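Local coordinates for protein integral membrane indolylacetylinositol arabinosyltransferase EmbC (Mycolicibacterium smegmatis, PDB 7BVE) that probably adds arabinose units to the growing arabinan of the mycobacterial cell wall as a membrane-embedded glycosyltransferase, here with the drug ethambutol bound, at residues G281-M286 / A297-R301; R301-E307 / F488-P494; D959-D964 / P987-P993. All coordinates share one frame; numbering follows the deposited sequence.

Contact 1 (G281-M286 / A297-R301). With 95E (Ethambutol), chain G.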
loop_
_atom_site.group_PDB
_atom_site.type_symbol
_atom_site.label_atom_id
_atom_site.label_comp_id
_atom_site.label_asym_id
_atom_site.label_seq_id
_atom_site.Cartn_x
_atom_site.Cartn_y
_atom_site.Cartn_z
ATOM N N GLY A 281 -26.734 4.163 -4.053
ATOM C CA GLY A 281 -27.620 4.702 -3.044
ATOM C C GLY A 281 -27.263 6.122 -2.673
ATOM O O GLY A 281 -28.131 6.912 -2.300
ATOM N N TYR A 282 -25.983 6.466 -2.812
ATOM C CA TYR A 282 -25.486 7.819 -2.615
ATOM C C TYR A 282 -26.180 8.795 -3.558
ATOM O O TYR A 282 -26.845 9.748 -3.130
ATOM C CB TYR A 282 -23.979 7.806 -2.863
ATOM C CG TYR A 282 -23.212 8.980 -2.331
ATOM C CD1 TYR A 282 -23.061 10.131 -3.070
ATOM C CD2 TYR A 282 -22.665 8.948 -1.066
ATOM C CE1 TYR A 282 -22.368 11.203 -2.567
ATOM C CE2 TYR A 282 -21.969 10.012 -0.561
ATOM C CZ TYR A 282 -21.831 11.135 -1.310
ATOM O OH TYR A 282 -21.137 12.198 -0.800
ATOM N N ILE A 283 -26.075 8.524 -4.859
ATOM C CA ILE A 283 -26.648 9.378 -5.891
ATOM C C ILE A 283 -28.169 9.315 -5.886
ATOM O O ILE A 283 -28.834 10.328 -6.129
ATOM C CB ILE A 283 -26.043 8.977 -7.246
ATOM C CG1 ILE A 283 -24.540 9.216 -7.221
ATOM C CG2 ILE A 283 -26.639 9.756 -8.391
ATOM C CD1 ILE A 283 -23.829 8.632 -8.379
ATOM N N LEU A 284 -28.750 8.160 -5.566
ATOM C CA LEU A 284 -30.204 8.066 -5.532
ATOM C C LEU A 284 -30.789 8.857 -4.368
ATOM O O LEU A 284 -31.821 9.519 -4.520
ATOM C CB LEU A 284 -30.630 6.603 -5.464
ATOM C CG LEU A 284 -32.127 6.323 -5.548
ATOM C CD1 LEU A 284 -32.683 6.762 -6.880
ATOM C CD2 LEU A 284 -32.398 4.859 -5.317
ATOM N N THR A 285 -30.109 8.867 -3.221
ATOM C CA THR A 285 -30.602 9.623 -2.077
ATOM C C THR A 285 -30.434 11.123 -2.287
ATOM O O THR A 285 -31.334 11.908 -1.942
ATOM C CB THR A 285 -29.874 9.161 -0.823
ATOM O OG1 THR A 285 -29.998 7.741 -0.711
ATOM C CG2 THR A 285 -30.483 9.778 0.392
ATOM N N MET A 286 -29.298 11.533 -2.869
ATOM C CA MET A 286 -29.094 12.929 -3.256
ATOM C C MET A 286 -30.174 13.416 -4.217
ATOM O O MET A 286 -30.787 14.475 -4.003
ATOM C CB MET A 286 -27.727 13.084 -3.908
ATOM C CG MET A 286 -26.546 13.003 -2.997
ATOM S SD MET A 286 -25.068 13.017 -4.013
ATOM C CE MET A 286 -25.244 14.613 -4.761
ATOM N N ALA A 297 -27.719 19.548 -2.987
ATOM C CA ALA A 297 -26.730 19.431 -1.928
ATOM C C ALA A 297 -26.044 18.081 -1.981
ATOM O O ALA A 297 -26.642 17.076 -2.363
ATOM C CB ALA A 297 -27.369 19.591 -0.552
ATOM N N ASN A 298 -24.782 18.063 -1.586
ATOM C CA ASN A 298 -24.148 16.806 -1.232
ATOM C C ASN A 298 -24.599 16.457 0.172
ATOM O O ASN A 298 -24.442 17.254 1.102
ATOM C CB ASN A 298 -22.634 16.912 -1.318
ATOM C CG ASN A 298 -21.955 15.569 -1.267
ATOM O OD1 ASN A 298 -22.587 14.545 -1.054
ATOM N ND2 ASN A 298 -20.665 15.561 -1.509
ATOM N N TYR A 299 -25.152 15.265 0.326
ATOM C CA TYR A 299 -26.056 15.016 1.435
ATOM C C TYR A 299 -25.337 14.370 2.605
ATOM O O TYR A 299 -25.663 14.633 3.763
ATOM C CB TYR A 299 -27.198 14.153 0.918
ATOM C CG TYR A 299 -28.304 13.821 1.866
ATOM C CD1 TYR A 299 -29.198 14.786 2.283
ATOM C CD2 TYR A 299 -28.511 12.515 2.270
ATOM C CE1 TYR A 299 -30.235 14.466 3.119
ATOM C CE2 TYR A 299 -29.538 12.188 3.099
ATOM C CZ TYR A 299 -30.398 13.162 3.516
ATOM O OH TYR A 299 -31.430 12.831 4.345
ATOM N N TYR A 300 -24.340 13.546 2.324
ATOM C CA TYR A 300 -23.676 12.775 3.356
ATOM C C TYR A 300 -22.402 13.421 3.870
ATOM O O TYR A 300 -21.833 12.921 4.836
ATOM C CB TYR A 300 -23.363 11.372 2.834
ATOM C CG TYR A 300 -24.581 10.530 2.542
ATOM C CD1 TYR A 300 -25.263 9.890 3.558
ATOM C CD2 TYR A 300 -25.041 10.372 1.249
ATOM C CE1 TYR A 300 -26.368 9.124 3.297
ATOM C CE2 TYR A 300 -26.144 9.606 0.978
ATOM C CZ TYR A 300 -26.801 8.985 2.004
ATOM O OH TYR A 300 -27.902 8.217 1.735
ATOM N N ARG A 301 -21.939 14.515 3.274
ATOM C CA ARG A 301 -20.660 15.071 3.682
ATOM C C ARG A 301 -20.641 16.553 3.338
ATOM O O ARG A 301 -21.416 17.024 2.505
ATOM C CB ARG A 301 -19.509 14.297 3.025
ATOM C CG ARG A 301 -18.120 14.513 3.598
ATOM C CD ARG A 301 -17.141 13.496 3.073
ATOM N NE ARG A 301 -15.795 13.792 3.538
ATOM C CZ ARG A 301 -15.285 13.425 4.712
ATOM N NH1 ARG A 301 -14.046 13.771 5.005
ATOM N NH2 ARG A 301 -15.993 12.731 5.578
HETATM C C2 95E G . -19.689 12.661 -4.405
HETATM O O12 95E G . -16.388 5.063 -2.635
HETATM C C11 95E G . -16.609 6.107 -3.151
HETATM C C10 95E G . -16.910 7.350 -2.314
HETATM C C13 95E G . -17.230 6.981 -0.870
HETATM C C14 95E G . -16.155 7.460 0.100
HETATM N N9 95E G . -18.042 8.057 -2.875
HETATM C C8 95E G . -17.533 9.076 -3.764
HETATM C C7 95E G . -18.369 10.339 -3.635
HETATM N N6 95E G . -19.541 10.244 -4.475
HETATM C C3 95E G . -19.573 11.432 -5.295
HETATM O O1 95E G . -18.743 13.354 -4.252
HETATM C C4 95E G . -20.769 11.346 -6.226
HETATM C C5 95E G . -21.034 9.897 -6.610
#

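Contact 2 (R301-E307 / F488-P494)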
loop_
_atom_site.group_PDB
_atom_site.type_symbol
_atom_site.label_atom_id
_atom_site.label_comp_id
_atom_site.label_asym_id
_atom_site.label_seq_id
_atom_site.Cartn_x
_atom_site.Cartn_y
_atom_site.Cartn_z
ATOM N N ARG A 301 -21.939 14.515 3.274
ATOM C CA ARG A 301 -20.660 15.071 3.682
ATOM C C ARG A 301 -20.641 16.553 3.338
ATOM O O ARG A 301 -21.416 17.024 2.505
ATOM C CB ARG A 301 -19.509 14.297 3.025
ATOM C CG ARG A 301 -18.120 14.513 3.598
ATOM C CD ARG A 301 -17.141 13.496 3.073
ATOM N NE ARG A 301 -15.795 13.792 3.538
ATOM C CZ ARG A 301 -15.285 13.425 4.712
ATOM N NH1 ARG A 301 -14.046 13.771 5.005
ATOM N NH2 ARG A 301 -15.993 12.731 5.578
ATOM N N TRP A 302 -19.794 17.286 4.063
ATOM C CA TRP A 302 -19.410 18.683 3.816
ATOM C C TRP A 302 -20.545 19.678 4.021
ATOM O O TRP A 302 -20.751 20.549 3.184
ATOM C CB TRP A 302 -18.791 18.898 2.435
ATOM C CG TRP A 302 -17.555 18.130 2.187
ATOM C CD1 TRP A 302 -16.392 18.231 2.864
ATOM C CD2 TRP A 302 -17.300 17.268 1.084
ATOM N NE1 TRP A 302 -15.457 17.406 2.316
ATOM C CE2 TRP A 302 -15.986 16.812 1.210
ATOM C CE3 TRP A 302 -18.075 16.789 0.025
ATOM C CZ2 TRP A 302 -15.428 15.915 0.319
ATOM C CZ3 TRP A 302 -17.516 15.902 -0.848
ATOM C CH2 TRP A 302 -16.210 15.473 -0.700
ATOM N N PHE A 303 -21.286 19.540 5.124
ATOM C CA PHE A 303 -22.023 20.640 5.753
ATOM C C PHE A 303 -23.157 21.192 4.895
ATOM O O PHE A 303 -23.607 22.313 5.104
ATOM C CB PHE A 303 -21.052 21.756 6.138
ATOM C CG PHE A 303 -20.100 21.373 7.226
ATOM C CD1 PHE A 303 -20.517 20.645 8.299
ATOM C CD2 PHE A 303 -18.756 21.607 7.086
ATOM C CE1 PHE A 303 -19.619 20.274 9.263
ATOM C CE2 PHE A 303 -17.861 21.209 8.043
ATOM C CZ PHE A 303 -18.300 20.545 9.127
ATOM N N GLY A 304 -23.634 20.430 3.919
ATOM C CA GLY A 304 -24.707 20.917 3.080
ATOM C C GLY A 304 -24.276 21.781 1.923
ATOM O O GLY A 304 -25.120 22.436 1.311
ATOM N N THR A 305 -22.971 21.764 1.624
ATOM C CA THR A 305 -22.406 22.508 0.466
ATOM C C THR A 305 -22.870 21.782 -0.801
ATOM O O THR A 305 -22.882 20.536 -0.781
ATOM C CB THR A 305 -20.877 22.594 0.551
ATOM O OG1 THR A 305 -20.367 21.269 0.705
ATOM C CG2 THR A 305 -20.400 23.462 1.695
ATOM N N PRO A 306 -23.251 22.478 -1.895
ATOM C CA PRO A 306 -23.783 21.813 -3.082
ATOM C C PRO A 306 -22.694 21.127 -3.897
ATOM O O PRO A 306 -21.505 21.319 -3.684
ATOM C CB PRO A 306 -24.410 22.959 -3.854
ATOM C CG PRO A 306 -23.625 24.122 -3.472
ATOM C CD PRO A 306 -23.285 23.933 -2.053
ATOM N N GLU A 307 -23.136 20.297 -4.840
ATOM C CA GLU A 307 -22.311 19.817 -5.947
ATOM C C GLU A 307 -22.158 20.988 -6.907
ATOM O O GLU A 307 -23.014 21.255 -7.754
ATOM C CB GLU A 307 -22.973 18.628 -6.622
ATOM C CG GLU A 307 -23.114 17.427 -5.740
ATOM C CD GLU A 307 -21.801 16.723 -5.494
ATOM O OE1 GLU A 307 -20.952 16.703 -6.407
ATOM O OE2 GLU A 307 -21.613 16.181 -4.388
ATOM N N PHE A 488 -13.473 25.078 0.156
ATOM C CA PHE A 488 -13.786 24.473 1.444
ATOM C C PHE A 488 -13.797 22.950 1.371
ATOM O O PHE A 488 -13.328 22.286 2.298
ATOM C CB PHE A 488 -15.125 25.018 1.922
ATOM C CG PHE A 488 -15.538 24.534 3.265
ATOM C CD1 PHE A 488 -14.895 24.982 4.400
ATOM C CD2 PHE A 488 -16.601 23.667 3.401
ATOM C CE1 PHE A 488 -15.281 24.550 5.635
ATOM C CE2 PHE A 488 -16.986 23.239 4.633
ATOM C CZ PHE A 488 -16.326 23.683 5.752
ATOM N N LYS A 489 -14.322 22.378 0.281
ATOM C CA LYS A 489 -14.285 20.927 0.105
ATOM C C LYS A 489 -12.865 20.423 -0.059
ATOM O O LYS A 489 -12.538 19.318 0.381
ATOM C CB LYS A 489 -15.095 20.506 -1.112
ATOM C CG LYS A 489 -16.565 20.644 -0.984
ATOM C CD LYS A 489 -17.205 20.181 -2.255
ATOM C CE LYS A 489 -18.687 20.371 -2.204
ATOM N NZ LYS A 489 -19.303 19.926 -3.468
ATOM N N SER A 490 -12.013 21.205 -0.725
ATOM C CA SER A 490 -10.609 20.824 -0.828
ATOM C C SER A 490 -9.911 20.911 0.521
ATOM O O SER A 490 -9.030 20.102 0.821
ATOM C CB SER A 490 -9.906 21.707 -1.848
ATOM O OG SER A 490 -8.534 21.384 -1.920
ATOM N N ALA A 491 -10.297 21.884 1.352
ATOM C CA ALA A 491 -9.672 22.023 2.663
ATOM C C ALA A 491 -10.107 20.918 3.617
ATOM O O ALA A 491 -9.295 20.417 4.398
ATOM C CB ALA A 491 -9.998 23.387 3.257
ATOM N N VAL A 492 -11.375 20.524 3.573
ATOM C CA VAL A 492 -11.908 19.548 4.516
ATOM C C VAL A 492 -11.590 18.129 4.075
ATOM O O VAL A 492 -10.914 17.382 4.786
ATOM C CB VAL A 492 -13.430 19.716 4.689
ATOM C CG1 VAL A 492 -13.993 18.605 5.536
ATOM C CG2 VAL A 492 -13.740 21.043 5.322
ATOM N N GLY A 493 -12.067 17.753 2.897
ATOM C CA GLY A 493 -12.265 16.362 2.580
ATOM C C GLY A 493 -11.016 15.685 2.105
ATOM O O GLY A 493 -9.925 16.261 2.070
ATOM N N PRO A 494 -11.161 14.408 1.743
ATOM C CA PRO A 494 -10.031 13.658 1.179
ATOM C C PRO A 494 -9.713 14.154 -0.224
ATOM O O PRO A 494 -10.520 14.023 -1.147
ATOM C CB PRO A 494 -10.538 12.212 1.171
ATOM C CG PRO A 494 -12.019 12.324 1.154
ATOM C CD PRO A 494 -12.350 13.561 1.924
#

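Contact 3 (D959-D964 / P987-P993)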
loop_
_atom_site.group_PDB
_atom_site.type_symbol
_atom_site.label_atom_id
_atom_site.label_comp_id
_atom_site.label_asym_id
_atom_site.label_seq_id
_atom_site.Cartn_x
_atom_site.Cartn_y
_atom_site.Cartn_z
ATOM N N ASP A 959 -42.273 7.040 7.234
ATOM C CA ASP A 959 -41.406 7.560 8.278
ATOM C C ASP A 959 -40.062 7.976 7.691
ATOM O O ASP A 959 -39.578 7.342 6.751
ATOM C CB ASP A 959 -41.183 6.510 9.359
ATOM C CG ASP A 959 -42.424 6.232 10.161
ATOM O OD1 ASP A 959 -43.254 7.153 10.306
ATOM O OD2 ASP A 959 -42.574 5.093 10.646
ATOM N N PRO A 960 -39.441 9.033 8.213
ATOM C CA PRO A 960 -38.092 9.383 7.759
ATOM C C PRO A 960 -37.057 8.407 8.300
ATOM O O PRO A 960 -37.011 8.126 9.497
ATOM C CB PRO A 960 -37.889 10.795 8.313
ATOM C CG PRO A 960 -38.809 10.887 9.450
ATOM C CD PRO A 960 -39.998 10.055 9.107
ATOM N N VAL A 961 -36.235 7.887 7.402
ATOM C CA VAL A 961 -35.238 6.875 7.704
ATOM C C VAL A 961 -33.871 7.468 7.411
ATOM O O VAL A 961 -33.690 8.178 6.423
ATOM C CB VAL A 961 -35.483 5.595 6.869
ATOM C CG1 VAL A 961 -34.472 4.517 7.163
ATOM C CG2 VAL A 961 -36.868 5.070 7.112
ATOM N N MET A 962 -32.909 7.197 8.281
ATOM C CA MET A 962 -31.521 7.534 7.998
ATOM C C MET A 962 -30.866 6.344 7.307
ATOM O O MET A 962 -30.460 5.376 7.941
ATOM C CB MET A 962 -30.767 7.919 9.256
ATOM C CG MET A 962 -29.370 8.301 8.914
ATOM S SD MET A 962 -28.316 8.822 10.245
ATOM C CE MET A 962 -26.807 8.928 9.303
ATOM N N LEU A 963 -30.771 6.417 5.991
ATOM C CA LEU A 963 -30.077 5.405 5.218
ATOM C C LEU A 963 -28.597 5.735 5.153
ATOM O O LEU A 963 -28.207 6.901 5.122
ATOM C CB LEU A 963 -30.649 5.343 3.804
ATOM C CG LEU A 963 -32.096 4.905 3.658
ATOM C CD1 LEU A 963 -32.571 5.192 2.276
ATOM C CD2 LEU A 963 -32.183 3.440 3.925
ATOM N N ASP A 964 -27.767 4.702 5.125
ATOM C CA ASP A 964 -26.360 4.943 4.867
ATOM C C ASP A 964 -26.121 5.030 3.368
ATOM O O ASP A 964 -27.021 4.814 2.558
ATOM C CB ASP A 964 -25.496 3.859 5.494
ATOM C CG ASP A 964 -25.543 3.890 7.005
ATOM O OD1 ASP A 964 -25.912 4.933 7.579
ATOM O OD2 ASP A 964 -25.168 2.890 7.633
ATOM N N PRO A 987 -34.903 11.913 11.912
ATOM C CA PRO A 987 -35.265 10.557 11.503
ATOM C C PRO A 987 -35.758 9.719 12.674
ATOM O O PRO A 987 -35.638 10.088 13.840
ATOM C CB PRO A 987 -33.953 10.010 10.944
ATOM C CG PRO A 987 -32.924 10.751 11.627
ATOM C CD PRO A 987 -33.451 12.123 11.842
ATOM N N LYS A 988 -36.334 8.568 12.335
ATOM C CA LYS A 988 -36.858 7.642 13.322
ATOM C C LYS A 988 -36.189 6.282 13.301
ATOM O O LYS A 988 -36.337 5.534 14.269
ATOM C CB LYS A 988 -38.364 7.436 13.121
ATOM C CG LYS A 988 -39.188 8.667 13.342
ATOM C CD LYS A 988 -40.659 8.372 13.163
ATOM C CE LYS A 988 -41.494 9.639 13.260
ATOM N NZ LYS A 988 -41.481 10.224 14.626
ATOM N N TRP A 989 -35.469 5.943 12.238
ATOM C CA TRP A 989 -34.862 4.637 12.062
ATOM C C TRP A 989 -33.471 4.839 11.492
ATOM O O TRP A 989 -33.103 5.940 11.093
ATOM C CB TRP A 989 -35.700 3.758 11.128
ATOM C CG TRP A 989 -37.070 3.428 11.635
ATOM C CD1 TRP A 989 -38.231 4.064 11.328
ATOM C CD2 TRP A 989 -37.420 2.368 12.523
ATOM N NE1 TRP A 989 -39.280 3.476 11.981
ATOM C CE2 TRP A 989 -38.805 2.429 12.721
ATOM C CE3 TRP A 989 -36.693 1.373 13.171
ATOM C CZ2 TRP A 989 -39.473 1.536 13.536
ATOM C CZ3 TRP A 989 -37.357 0.491 13.969
ATOM C CH2 TRP A 989 -38.730 0.577 14.154
ATOM N N ARG A 990 -32.691 3.770 11.446
ATOM C CA ARG A 990 -31.400 3.804 10.779
ATOM C C ARG A 990 -31.087 2.412 10.253
ATOM O O ARG A 990 -31.286 1.428 10.961
ATOM C CB ARG A 990 -30.291 4.265 11.718
ATOM C CG ARG A 990 -28.965 4.352 11.035
ATOM C CD ARG A 990 -27.839 4.630 11.966
ATOM N NE ARG A 990 -26.580 4.406 11.272
ATOM C CZ ARG A 990 -25.387 4.438 11.855
ATOM N NH1 ARG A 990 -25.288 4.679 13.151
ATOM N NH2 ARG A 990 -24.298 4.209 11.142
ATOM N N ILE A 991 -30.602 2.327 9.018
ATOM C CA ILE A 991 -30.235 1.060 8.400
ATOM C C ILE A 991 -28.743 1.085 8.100
ATOM O O ILE A 991 -28.248 2.025 7.474
ATOM C CB ILE A 991 -31.060 0.796 7.128
ATOM C CG1 ILE A 991 -32.535 0.684 7.488
ATOM C CG2 ILE A 991 -30.634 -0.477 6.470
ATOM C CD1 ILE A 991 -33.444 0.728 6.325
ATOM N N LEU A 992 -28.034 0.058 8.546
ATOM C CA LEU A 992 -26.589 -0.031 8.443
ATOM C C LEU A 992 -26.196 -1.172 7.513
ATOM O O LEU A 992 -27.015 -2.045 7.211
ATOM C CB LEU A 992 -25.950 -0.269 9.818
ATOM C CG LEU A 992 -25.964 0.793 10.910
ATOM C CD1 LEU A 992 -27.247 0.759 11.707
ATOM C CD2 LEU A 992 -24.790 0.606 11.806
ATOM N N PRO A 993 -24.951 -1.189 7.019
ATOM C CA PRO A 993 -24.423 -2.405 6.393
ATOM C C PRO A 993 -23.975 -3.427 7.424
ATOM O O PRO A 993 -24.219 -3.256 8.621
ATOM C CB PRO A 993 -23.231 -1.893 5.580
ATOM C CG PRO A 993 -23.461 -0.469 5.425
ATOM C CD PRO A 993 -24.136 -0.024 6.660
#

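Contact 1 (G281-M286 / A297-R301)
Y282 meets two very different partners through one ring: Y300 of the following loop and the bound drug ethambutol. Its CE2 lies 3.6 Å from Y300 CD2, the two phenols running antiparallel past one another, their planes tilted by 34°. Over one face of Y282 sits the drug amine, with N6 of ethambutol 3.5 Å from CE1. The ring reaches this place because CG stands anti to the backbone N (chi1 -163°), sending the phenol out from helix 281-293 toward the loop. There Y282 OH makes a weak hydrogen bond of 2.8 Å to N298 OD1, the phenol and amide planes standing 74° apart. A tyrosine suits the position by offering a broad aromatic face and a polar tip together.

One turn along, T285 turns OG1 back to its own helix, bonding to G281 O at 2.6 Å, so that this carbonyl accepts from both the hydroxyl and the amide of T285. The methyl CG2 is thereby left to pack near Y299 CE2, at 3.7 Å. Y299 CD2 lies over the centre of the Y300 ring, and the Y299 hydroxyl bonds to F977 O. M286, flexible and apolar, runs its CG along Y299 CB (4.1 Å) and bends its CE toward A297 O.

I283, on the same helix, touches ethambutol through CD1. If the amine N6 of ethambutol is protonated, as alkylamines usually are, the electron-rich face of Y282 would favour it electrostatically, while contacts with N298 and Y300 probably help to hold that face in place.

Contact 2 (R301-E307 / F488-P494)
W302 forms the apolar centre, its indole held between two aliphatic chains: R301 CG lies over one face and K489 CG over the opposite one, 4.2 Å from the centroid of the five-membered ring in a CH-pi contact. At the indole edge, V492 CG1 comes to 3.6 Å from CD1. Beside it G493 CA lies 3.4 Å from NE1; glycine, the first residue beyond helix 479-492, has no side chain and lets the backbone lie at the indole edge. Next to this core F303 and F488 meet at their edges, with CD2 of F303 3.4 Å from CE2 of F488.

Farther out, the extended R301 brings NH1 to 3.5 Å from P494 CD, while its NH2 bonds to V1004 O. On the other flank T305 OG1 bonds to W302 O at 2.6 Å, in the carbonyl plane, and T305 N reaches the same oxygen, tightening the turn through G304. Fully extended beyond CG, K489 passes the indole to where NZ donates a hydrogen bond to P306 O (2.6 Å), tilted out of the carbonyl plane. E307 OE2 is 4.5 Å from NZ, too far for a salt bridge.

Lysine thus serves twice, greasy stem against tryptophan and charged end on a loop carbonyl; the nearby carboxylate of E307, which touches ethambutol, probably feels its positive field.

Contact 3 (D959-D964 / P987-P993)
I991 presents CD1 to the hollow between two residues of the neighbouring strand, 4.0 Å from V961 CG1 and 3.8 Å from L963 CD2. L963 runs alongside I991 in the same direction, and V961 comes in at a slant, so that branched aliphatic shapes fill this face of the sheet. W989 joins them, its CB against V961 and its indole edge toward the carboxylate of D959.

The face carrying M962 and R990 is shaped differently. M962 is straight throughout, and its CB rests 4.2 Å from P987 CB. Nearby, P960 lays CB and CG on P987 CA, two rigid rings fitting compactly where the strands begin. R990, extended from CG to NE, lies with L992 CG over one face of its guanidinium. D964 approaches the edge of that group in a long salt bridge, OD1 to NE 3.8 Å, with the two planes 66° apart. D964 also lies against the backbone at I991 and the P993 ring; its OD2 and I991 O, both acceptors, are not hydrogen-bonded to each other.

Backbone bonds join the two chains: K988 N to P960 O at 3.0 Å, M962 N to W989 O at 3.1 Å, and I991 N to M962 O at 3.2 Å. M962 thus grips the residues before and after R990, the usual pattern of parallel pairing.

The short, weakly bonded strand 961-963 lies at the edge of a mixed sheet in this chain, parallel to 989-992, which pairs on its other side antiparallel with 1039-1045. Linked by a long segment without helix or strand, the pair belongs to the C-terminal domain, whose sequence falls in a galactose-binding-like clan.

How the contacts relate
Contacts 1 and 2 follow each other along the chain, share R301, and both belong to the GT-C-like part of the protein; their centres are about 13 Å apart. The loop after helix 281-293 joins them: N298 N probably bonds to T305 O (3.2 Å), so one loop is tied to its own helix in contact 1 and to the end of helix 479-492 in contact 2. Contact 3, in the C-terminal domain sheet, comes later; its centre is about 14 Å from that of contact 1, which it touches where Y300 CE1 meets L963 O at 3.4 Å. Contacts 2 and 3 do not touch. Contact 1 thus lies where the GT-C-like part meets the C-terminal domain, both of which line the ethambutol pocket.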